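Local structure of transcobalamin-1 (Homo sapiens, 4KKI) at residues 171-185 with 220-232. The protein binds vitamin B12 with femtomolar affinity, shielding it from the acid of the stomach during transport. Residues are numbered along the deposited sequence; the frame is centred on the assembly and turned at random.
Sequences TPENKNYYFGSQFSV and YTKSLVEKILSEK
In the alpha6-alpha6 helical barrel of the N-terminal domain, a loop and the beta hairpin of strands 178-179 and 182-183 pack against helix 213-229, with Phe183 and Lys227 meeting at the middle. Lys227 CB sits over the centre of the Phe183 ring, 3.8 Å from its centroid, while Leu224 CD2 and Glu231 CG lie at the ring's edge. The lysine chain runs extended past the ring and bends only at its last torsion (chi4 -66°), which brings NZ to Tyr178 OH at 2.8 Å; Glu173 OE2 adds a long salt bridge, 3.7 Å from Lys227 NZ. At the hairpin end, Gln182 NE2 gives a nearly straight bond (169°) to Glu231 OE1, arriving from above the carboxylate plane. Near the other end, Thr171 CA lies over the Tyr220 ring, 3.9 Å from its centroid, and Pro172 CD covers Tyr220 CD1 at 3.5 Å. A serine in place of Tyr220 would probably uncover Thr171 and Pro172 and leave Val167 O without its hydroxyl donor. Leu224 CD2 packs on a face of Tyr177, whose ring meets Tyr144 of the cobalamin site edge-to-face. Beyond, Leu224 touches helix 185-203, Ile228 reaches helix 244-252, and the hairpin's Phe179 touches cyanocobalamin.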
ATOM      1  N   THR A 171      16.059 -10.475  -2.498  1.00 42.44           N
ATOM      2  CA  THR A 171      15.927 -11.929  -2.438  1.00 49.36           C
ATOM      3  C   THR A 171      14.635 -12.332  -1.729  1.00 49.21           C
ATOM      4  O   THR A 171      14.364 -11.873  -0.622  1.00 51.84           O
ATOM      5  CB  THR A 171      17.105 -12.562  -1.685  1.00 55.92           C
ATOM      6  OG1 THR A 171      18.298 -11.809  -1.936  1.00 75.64           O
ATOM      7  CG2 THR A 171      17.309 -14.007  -2.124  1.00 51.25           C
ATOM      8  N   PRO A 172      13.837 -13.200  -2.368  1.00 55.85           N
ATOM      9  CA  PRO A 172      12.523 -13.622  -1.866  1.00 60.92           C
ATOM     10  C   PRO A 172      12.554 -14.218  -0.458  1.00 53.57           C
ATOM     11  O   PRO A 172      11.515 -14.274   0.199  1.00 58.01           O
ATOM     12  CB  PRO A 172      12.097 -14.691  -2.874  1.00 62.93           C
ATOM     13  CG  PRO A 172      12.811 -14.326  -4.122  1.00 65.53           C
ATOM     14  CD  PRO A 172      14.139 -13.801  -3.677  1.00 59.42           C
ATOM     15  N   GLU A 173      13.722 -14.655  -0.003  1.00 53.57           N
ATOM     16  CA  GLU A 173      13.831 -15.253   1.322  1.00 64.27           C
ATOM     17  C   GLU A 173      14.136 -14.212   2.397  1.00 56.50           C
ATOM     18  O   GLU A 173      14.180 -14.533   3.584  1.00 60.96           O
ATOM     19  CB  GLU A 173      14.881 -16.369   1.330  1.00 76.37           C
ATOM     20  CG  GLU A 173      14.575 -17.514   0.367  1.00 87.86           C
ATOM     21  CD  GLU A 173      13.247 -18.196   0.658  1.00 94.79           C
ATOM     22  OE1 GLU A 173      12.870 -18.295   1.845  1.00 98.05           O
ATOM     23  OE2 GLU A 173      12.578 -18.631  -0.304  1.00 91.60           O
ATOM     24  N   ASN A 174      14.339 -12.966   1.976  1.00 46.12           N
ATOM     25  CA  ASN A 174      14.595 -11.873   2.908  1.00 47.04           C
ATOM     26  C   ASN A 174      13.436 -11.695   3.880  1.00 51.59           C
ATOM     27  O   ASN A 174      12.271 -11.752   3.487  1.00 52.53           O
ATOM     28  CB  ASN A 174      14.850 -10.564   2.160  1.00 45.27           C
ATOM     29  CG  ASN A 174      15.332  -9.453   3.074  1.00 49.48           C
ATOM     30  OD1 ASN A 174      14.546  -8.837   3.796  1.00 52.60           O
ATOM     31  ND2 ASN A 174      16.632  -9.185   3.041  1.00 43.05           N
ATOM     32  N   LYS A 175      13.767 -11.473   5.147  1.00 47.73           N
ATOM     33  CA  LYS A 175      12.771 -11.413   6.212  1.00 54.20           C
ATOM     34  C   LYS A 175      11.756 -10.287   6.024  1.00 49.18           C
ATOM     35  O   LYS A 175      10.627 -10.376   6.507  1.00 55.22           O
ATOM     36  CB  LYS A 175      13.458 -11.270   7.573  1.00 67.86           C
ATOM     37  CG  LYS A 175      14.342 -10.038   7.696  1.00 75.58           C
ATOM     38  CD  LYS A 175      14.946  -9.921   9.086  1.00 84.21           C
ATOM     39  CE  LYS A 175      15.795  -8.665   9.213  1.00 86.49           C
ATOM     40  NZ  LYS A 175      16.369  -8.512  10.580  1.00 94.83           N
ATOM     41  N   ASN A 176      12.155  -9.236   5.316  1.00 46.21           N
ATOM     42  CA  ASN A 176      11.309  -8.057   5.161  1.00 46.80           C
ATOM     43  C   ASN A 176      10.087  -8.276   4.277  1.00 44.75           C
ATOM     44  O   ASN A 176       9.244  -7.389   4.144  1.00 46.07           O
ATOM     45  CB  ASN A 176      12.125  -6.872   4.647  1.00 45.26           C
ATOM     46  CG  ASN A 176      13.114  -6.364   5.673  1.00 55.14           C
ATOM     47  OD1 ASN A 176      12.743  -5.653   6.605  1.00 51.17           O
ATOM     48  ND2 ASN A 176      14.382  -6.724   5.505  1.00 49.53           N
ATOM     49  N   TYR A 177       9.999  -9.455   3.671  1.00 39.47           N
ATOM     50  CA  TYR A 177       8.831  -9.819   2.883  1.00 45.41           C
ATOM     51  C   TYR A 177       7.744 -10.391   3.783  1.00 43.52           C
ATOM     52  O   TYR A 177       6.623 -10.635   3.339  1.00 43.98           O
ATOM     53  CB  TYR A 177       9.201 -10.849   1.815  1.00 40.59           C
ATOM     54  CG  TYR A 177       9.880 -10.276   0.591  1.00 37.82           C
ATOM     55  CD1 TYR A 177       9.169  -9.520  -0.332  1.00 35.34           C
ATOM     56  CD2 TYR A 177      11.226 -10.514   0.345  1.00 37.14           C
ATOM     57  CE1 TYR A 177       9.784  -9.004  -1.461  1.00 37.23           C
ATOM     58  CE2 TYR A 177      11.848 -10.004  -0.779  1.00 43.18           C
ATOM     59  CZ  TYR A 177      11.123  -9.251  -1.678  1.00 45.39           C
ATOM     60  OH  TYR A 177      11.746  -8.745  -2.797  1.00 44.00           O
ATOM     61  N   TYR A 178       8.084 -10.600   5.052  1.00 45.96           N
ATOM     62  CA  TYR A 178       7.185 -11.272   5.985  1.00 49.13           C
ATOM     63  C   TYR A 178       6.912 -10.441   7.236  1.00 51.31           C
ATOM     64  O   TYR A 178       7.819  -9.843   7.811  1.00 59.37           O
ATOM     65  CB  TYR A 178       7.762 -12.634   6.386  1.00 46.85           C
ATOM     66  CG  TYR A 178       8.131 -13.510   5.210  1.00 51.43           C
ATOM     67  CD1 TYR A 178       9.390 -13.430   4.628  1.00 44.60           C
ATOM     68  CD2 TYR A 178       7.220 -14.414   4.679  1.00 50.43           C
ATOM     69  CE1 TYR A 178       9.731 -14.225   3.551  1.00 50.77           C
ATOM     70  CE2 TYR A 178       7.553 -15.214   3.601  1.00 50.16           C
ATOM     71  CZ  TYR A 178       8.810 -15.114   3.042  1.00 56.65           C
ATOM     72  OH  TYR A 178       9.151 -15.905   1.970  1.00 66.49           O
ATOM     73  N   PHE A 179       5.648 -10.404   7.643  1.00 56.91           N
ATOM     74  CA  PHE A 179       5.270  -9.805   8.915  1.00 56.26           C
ATOM     75  C   PHE A 179       4.858 -10.926   9.856  1.00 62.60           C
ATOM     76  O   PHE A 179       3.698 -11.331   9.883  1.00 63.24           O
ATOM     77  CB  PHE A 179       4.125  -8.812   8.729  1.00 50.67           C
ATOM     78  CG  PHE A 179       4.496  -7.607   7.916  1.00 53.33           C
ATOM     79  CD1 PHE A 179       5.773  -7.076   7.986  1.00 61.72           C
ATOM     80  CD2 PHE A 179       3.571  -7.010   7.077  1.00 55.70           C
ATOM     81  CE1 PHE A 179       6.121  -5.968   7.238  1.00 61.40           C
ATOM     82  CE2 PHE A 179       3.913  -5.901   6.324  1.00 54.86           C
ATOM     83  CZ  PHE A 179       5.189  -5.380   6.405  1.00 54.76           C
ATOM     84  N   GLY A 180       5.823 -11.429  10.618  1.00 62.54           N
ATOM     85  CA  GLY A 180       5.604 -12.603  11.439  1.00 71.57           C
ATOM     86  C   GLY A 180       5.791 -13.853  10.604  1.00 70.86           C
ATOM     87  O   GLY A 180       6.860 -14.074  10.032  1.00 64.52           O
ATOM     88  N   SER A 181       4.746 -14.669  10.524  1.00 77.40           N
ATOM     89  CA  SER A 181       4.776 -15.871   9.702  1.00 82.72           C
ATOM     90  C   SER A 181       4.078 -15.616   8.371  1.00 78.65           C
ATOM     91  O   SER A 181       4.125 -16.446   7.463  1.00 83.95           O
ATOM     92  CB  SER A 181       4.102 -17.034  10.432  1.00 86.24           C
ATOM     93  OG  SER A 181       2.737 -16.749  10.692  1.00 85.08           O
ATOM     94  N   GLN A 182       3.436 -14.457   8.261  1.00 60.40           N
ATOM     95  CA  GLN A 182       2.638 -14.129   7.087  1.00 48.54           C
ATOM     96  C   GLN A 182       3.441 -13.415   6.002  1.00 38.59           C
ATOM     97  O   GLN A 182       4.027 -12.359   6.241  1.00 42.70           O
ATOM     98  CB  GLN A 182       1.434 -13.273   7.490  1.00 52.45           C
ATOM     99  CG  GLN A 182       0.585 -12.805   6.319  1.00 66.59           C
ATOM    100  CD  GLN A 182      -0.058 -13.954   5.567  1.00 81.11           C
ATOM    101  OE1 GLN A 182      -0.482 -14.944   6.165  1.00 93.32           O
ATOM    102  NE2 GLN A 182      -0.129 -13.830   4.247  1.00 74.23           N
ATOM    103  N   PHE A 183       3.455 -13.978   4.807  1.00 42.97           N
ATOM    104  CA  PHE A 183       4.068 -13.316   3.674  1.00 39.98           C
ATOM    105  C   PHE A 183       3.227 -12.102   3.311  1.00 42.66           C
ATOM    106  O   PHE A 183       2.023 -12.203   3.155  1.00 45.82           O
ATOM    107  CB  PHE A 183       4.166 -14.280   2.500  1.00 44.50           C
ATOM    108  CG  PHE A 183       4.532 -13.630   1.197  1.00 47.64           C
ATOM    109  CD1 PHE A 183       5.838 -13.291   0.918  1.00 40.20           C
ATOM    110  CD2 PHE A 183       3.569 -13.381   0.243  1.00 38.75           C
ATOM    111  CE1 PHE A 183       6.176 -12.711  -0.280  1.00 41.89           C
ATOM    112  CE2 PHE A 183       3.899 -12.799  -0.957  1.00 38.70           C
ATOM    113  CZ  PHE A 183       5.204 -12.465  -1.222  1.00 40.98           C
ATOM    114  N   SER A 184       3.868 -10.950   3.203  1.00 45.92           N
ATOM    115  CA  SER A 184       3.178  -9.718   2.832  1.00 43.09           C
ATOM    116  C   SER A 184       2.947  -9.664   1.326  1.00 44.48           C
ATOM    117  O   SER A 184       3.870  -9.385   0.553  1.00 39.50           O
ATOM    118  CB  SER A 184       3.967  -8.490   3.293  1.00 43.82           C
ATOM    119  OG  SER A 184       3.330  -7.290   2.884  1.00 45.60           O
ATOM    120  N   VAL A 185       1.715  -9.923   0.920  1.00 38.62           N
ATOM    121  CA  VAL A 185       1.335  -9.910  -0.479  1.00 37.16           C
ATOM    122  C   VAL A 185       1.578  -8.544  -1.100  1.00 39.53           C
ATOM    123  O   VAL A 185       2.092  -8.442  -2.198  1.00 43.23           O
ATOM    124  CB  VAL A 185      -0.143 -10.299  -0.640  1.00 41.73           C
ATOM    125  CG1 VAL A 185      -0.593 -10.163  -2.083  1.00 34.10           C
ATOM    126  CG2 VAL A 185      -0.364 -11.710  -0.138  1.00 41.99           C
ATOM    127  N   TYR A 220      14.026 -14.272  -8.756  1.00 39.18           N
ATOM    128  CA  TYR A 220      13.378 -13.578  -7.646  1.00 41.34           C
ATOM    129  C   TYR A 220      11.896 -13.379  -7.943  1.00 42.94           C
ATOM    130  O   TYR A 220      11.042 -13.645  -7.098  1.00 41.23           O
ATOM    131  CB  TYR A 220      14.018 -12.208  -7.393  1.00 37.63           C
ATOM    132  CG  TYR A 220      15.407 -12.238  -6.800  1.00 44.48           C
ATOM    133  CD1 TYR A 220      16.053 -13.440  -6.538  1.00 45.42           C
ATOM    134  CD2 TYR A 220      16.070 -11.057  -6.491  1.00 46.92           C
ATOM    135  CE1 TYR A 220      17.323 -13.463  -5.995  1.00 42.15           C
ATOM    136  CE2 TYR A 220      17.337 -11.069  -5.948  1.00 48.24           C
ATOM    137  CZ  TYR A 220      17.959 -12.274  -5.702  1.00 49.56           C
ATOM    138  OH  TYR A 220      19.224 -12.286  -5.159  1.00 48.63           O
ATOM    139  N   THR A 221      11.605 -12.902  -9.151  1.00 43.42           N
ATOM    140  CA  THR A 221      10.233 -12.655  -9.576  1.00 49.22           C
ATOM    141  C   THR A 221       9.424 -13.947  -9.599  1.00 44.85           C
ATOM    142  O   THR A 221       8.283 -13.981  -9.140  1.00 41.04           O
ATOM    143  CB  THR A 221      10.176 -12.000 -10.973  1.00 47.45           C
ATOM    144  OG1 THR A 221      10.946 -10.794 -10.971  1.00 55.38           O
ATOM    145  CG2 THR A 221       8.740 -11.676 -11.345  1.00 57.90           C
ATOM    146  N   LYS A 222      10.026 -15.005 -10.134  1.00 44.05           N
ATOM    147  CA  LYS A 222       9.394 -16.320 -10.174  1.00 52.44           C
ATOM    148  C   LYS A 222       8.979 -16.793  -8.782  1.00 49.87           C
ATOM    149  O   LYS A 222       7.854 -17.252  -8.583  1.00 45.15           O
ATOM    150  CB  LYS A 222      10.339 -17.341 -10.813  1.00 51.68           C
ATOM    151  CG  LYS A 222       9.767 -18.745 -10.908  1.00 48.87           C
ATOM    152  CD  LYS A 222      10.703 -19.668 -11.670  1.00 51.10           C
ATOM    153  CE  LYS A 222      10.168 -21.092 -11.716  1.00 55.47           C
ATOM    154  NZ  LYS A 222      10.070 -21.704 -10.361  1.00 60.35           N
ATOM    155  N   SER A 223       9.892 -16.670  -7.823  1.00 41.70           N
ATOM    156  CA  SER A 223       9.628 -17.071  -6.445  1.00 46.43           C
ATOM    157  C   SER A 223       8.538 -16.213  -5.799  1.00 49.18           C
ATOM    158  O   SER A 223       7.661 -16.729  -5.104  1.00 42.58           O
ATOM    159  CB  SER A 223      10.916 -17.006  -5.618  1.00 36.54           C
ATOM    160  OG  SER A 223      10.667 -17.296  -4.252  1.00 56.94           O
ATOM    161  N   LEU A 224       8.598 -14.906  -6.033  1.00 44.10           N
ATOM    162  CA  LEU A 224       7.611 -13.981  -5.480  1.00 44.16           C
ATOM    163  C   LEU A 224       6.203 -14.230  -6.023  1.00 40.70           C
ATOM    164  O   LEU A 224       5.224 -14.125  -5.286  1.00 41.76           O
ATOM    165  CB  LEU A 224       8.030 -12.530  -5.724  1.00 41.65           C
ATOM    166  CG  LEU A 224       9.226 -12.047  -4.902  1.00 45.08           C
ATOM    167  CD1 LEU A 224       9.619 -10.627  -5.287  1.00 36.34           C
ATOM    168  CD2 LEU A 224       8.919 -12.141  -3.415  1.00 40.08           C
ATOM    169  N   VAL A 225       6.107 -14.562  -7.308  1.00 37.66           N
ATOM    170  CA  VAL A 225       4.822 -14.876  -7.929  1.00 38.73           C
ATOM    171  C   VAL A 225       4.200 -16.118  -7.295  1.00 45.47           C
ATOM    172  O   VAL A 225       3.005 -16.146  -6.996  1.00 47.03           O
ATOM    173  CB  VAL A 225       4.965 -15.081  -9.453  1.00 40.76           C
ATOM    174  CG1 VAL A 225       3.706 -15.715 -10.038  1.00 26.91           C
ATOM    175  CG2 VAL A 225       5.267 -13.758 -10.134  1.00 38.81           C
ATOM    176  N   GLU A 226       5.022 -17.139  -7.081  1.00 43.91           N
ATOM    177  CA  GLU A 226       4.572 -18.355  -6.419  1.00 38.14           C
ATOM    178  C   GLU A 226       4.061 -18.075  -5.006  1.00 47.30           C
ATOM    179  O   GLU A 226       3.013 -18.584  -4.609  1.00 40.59           O
ATOM    180  CB  GLU A 226       5.699 -19.387  -6.393  1.00 45.18           C
ATOM    181  CG  GLU A 226       6.118 -19.850  -7.777  1.00 55.38           C
ATOM    182  CD  GLU A 226       7.446 -20.575  -7.774  1.00 57.63           C
ATOM    183  OE1 GLU A 226       8.130 -20.562  -6.729  1.00 67.60           O
ATOM    184  OE2 GLU A 226       7.807 -21.156  -8.819  1.00 57.50           O
ATOM    185  N   LYS A 227       4.799 -17.259  -4.257  1.00 40.58           N
ATOM    186  CA  LYS A 227       4.397 -16.883  -2.902  1.00 47.54           C
ATOM    187  C   LYS A 227       3.127 -16.037  -2.903  1.00 49.95           C
ATOM    188  O   LYS A 227       2.300 -16.143  -1.996  1.00 46.14           O
ATOM    189  CB  LYS A 227       5.519 -16.125  -2.188  1.00 43.02           C
ATOM    190  CG  LYS A 227       6.771 -16.943  -1.932  1.00 43.00           C
ATOM    191  CD  LYS A 227       7.888 -16.070  -1.377  1.00 53.17           C
ATOM    192  CE  LYS A 227       9.141 -16.883  -1.101  1.00 51.77           C
ATOM    193  NZ  LYS A 227       8.919 -17.869  -0.009  1.00 58.04           N
ATOM    194  N   ILE A 228       2.978 -15.190  -3.917  1.00 44.44           N
ATOM    195  CA  ILE A 228       1.769 -14.389  -4.058  1.00 40.95           C
ATOM    196  C   ILE A 228       0.560 -15.289  -4.315  1.00 44.17           C
ATOM    197  O   ILE A 228      -0.460 -15.179  -3.635  1.00 40.69           O
ATOM    198  CB  ILE A 228       1.903 -13.339  -5.182  1.00 36.99           C
ATOM    199  CG1 ILE A 228       2.817 -12.198  -4.735  1.00 36.41           C
ATOM    200  CG2 ILE A 228       0.541 -12.776  -5.560  1.00 28.77           C
ATOM    201  CD1 ILE A 228       3.102 -11.186  -5.824  1.00 33.30           C
ATOM    202  N   LEU A 229       0.689 -16.192  -5.283  1.00 41.38           N
ATOM    203  CA  LEU A 229      -0.390 -17.112  -5.629  1.00 44.86           C
ATOM    204  C   LEU A 229      -0.717 -18.089  -4.501  1.00 49.12           C
ATOM    205  O   LEU A 229      -1.842 -18.577  -4.401  1.00 54.49           O
ATOM    206  CB  LEU A 229      -0.054 -17.878  -6.911  1.00 34.53           C
ATOM    207  CG  LEU A 229      -0.195 -17.084  -8.210  1.00 37.89           C
ATOM    208  CD1 LEU A 229       0.374 -17.859  -9.382  1.00 47.26           C
ATOM    209  CD2 LEU A 229      -1.655 -16.742  -8.452  1.00 42.62           C
ATOM    210  N   SER A 230       0.267 -18.370  -3.652  1.00 52.07           N
ATOM    211  CA  SER A 230       0.063 -19.258  -2.510  1.00 53.04           C
ATOM    212  C   SER A 230      -0.866 -18.633  -1.478  1.00 54.15           C
ATOM    213  O   SER A 230      -1.371 -19.320  -0.593  1.00 57.89           O
ATOM    214  CB  SER A 230       1.398 -19.608  -1.849  1.00 47.45           C
ATOM    215  OG  SER A 230       2.212 -20.376  -2.718  1.00 58.93           O
ATOM    216  N   GLU A 231      -1.079 -17.325  -1.590  1.00 38.42           N
ATOM    217  CA  GLU A 231      -1.944 -16.616  -0.658  1.00 37.27           C
ATOM    218  C   GLU A 231      -3.313 -16.355  -1.272  1.00 37.85           C
ATOM    219  O   GLU A 231      -4.113 -15.599  -0.722  1.00 46.75           O
ATOM    220  CB  GLU A 231      -1.305 -15.294  -0.223  1.00 35.63           C
ATOM    221  CG  GLU A 231       0.073 -15.430   0.411  1.00 41.34           C
ATOM    222  CD  GLU A 231       0.043 -16.094   1.779  1.00 54.06           C
ATOM    223  OE1 GLU A 231      -1.035 -16.133   2.411  1.00 55.19           O
ATOM    224  OE2 GLU A 231       1.105 -16.576   2.222  1.00 55.64           O
ATOM    225  N   LYS A 232      -3.579 -16.978  -2.416  1.00 42.71           N
ATOM    226  CA  LYS A 232      -4.875 -16.836  -3.072  1.00 45.92           C
ATOM    227  C   LYS A 232      -5.947 -17.591  -2.296  1.00 48.38           C
ATOM    228  O   LYS A 232      -5.814 -18.786  -2.035  1.00 47.24           O
ATOM    229  CB  LYS A 232      -4.812 -17.333  -4.518  1.00 43.78           C
ATOM    230  CG  LYS A 232      -6.111 -17.163  -5.298  1.00 46.80           C
ATOM    231  CD  LYS A 232      -5.918 -17.469  -6.782  1.00 45.32           C
ATOM    232  CE  LYS A 232      -5.704 -18.954  -7.034  1.00 50.65           C
ATOM    233  NZ  LYS A 232      -6.934 -19.749  -6.752  1.00 56.35           N
TER
HETATM  234  O   HOH W   1       9.883 -19.284   2.362  1.00 79.96           O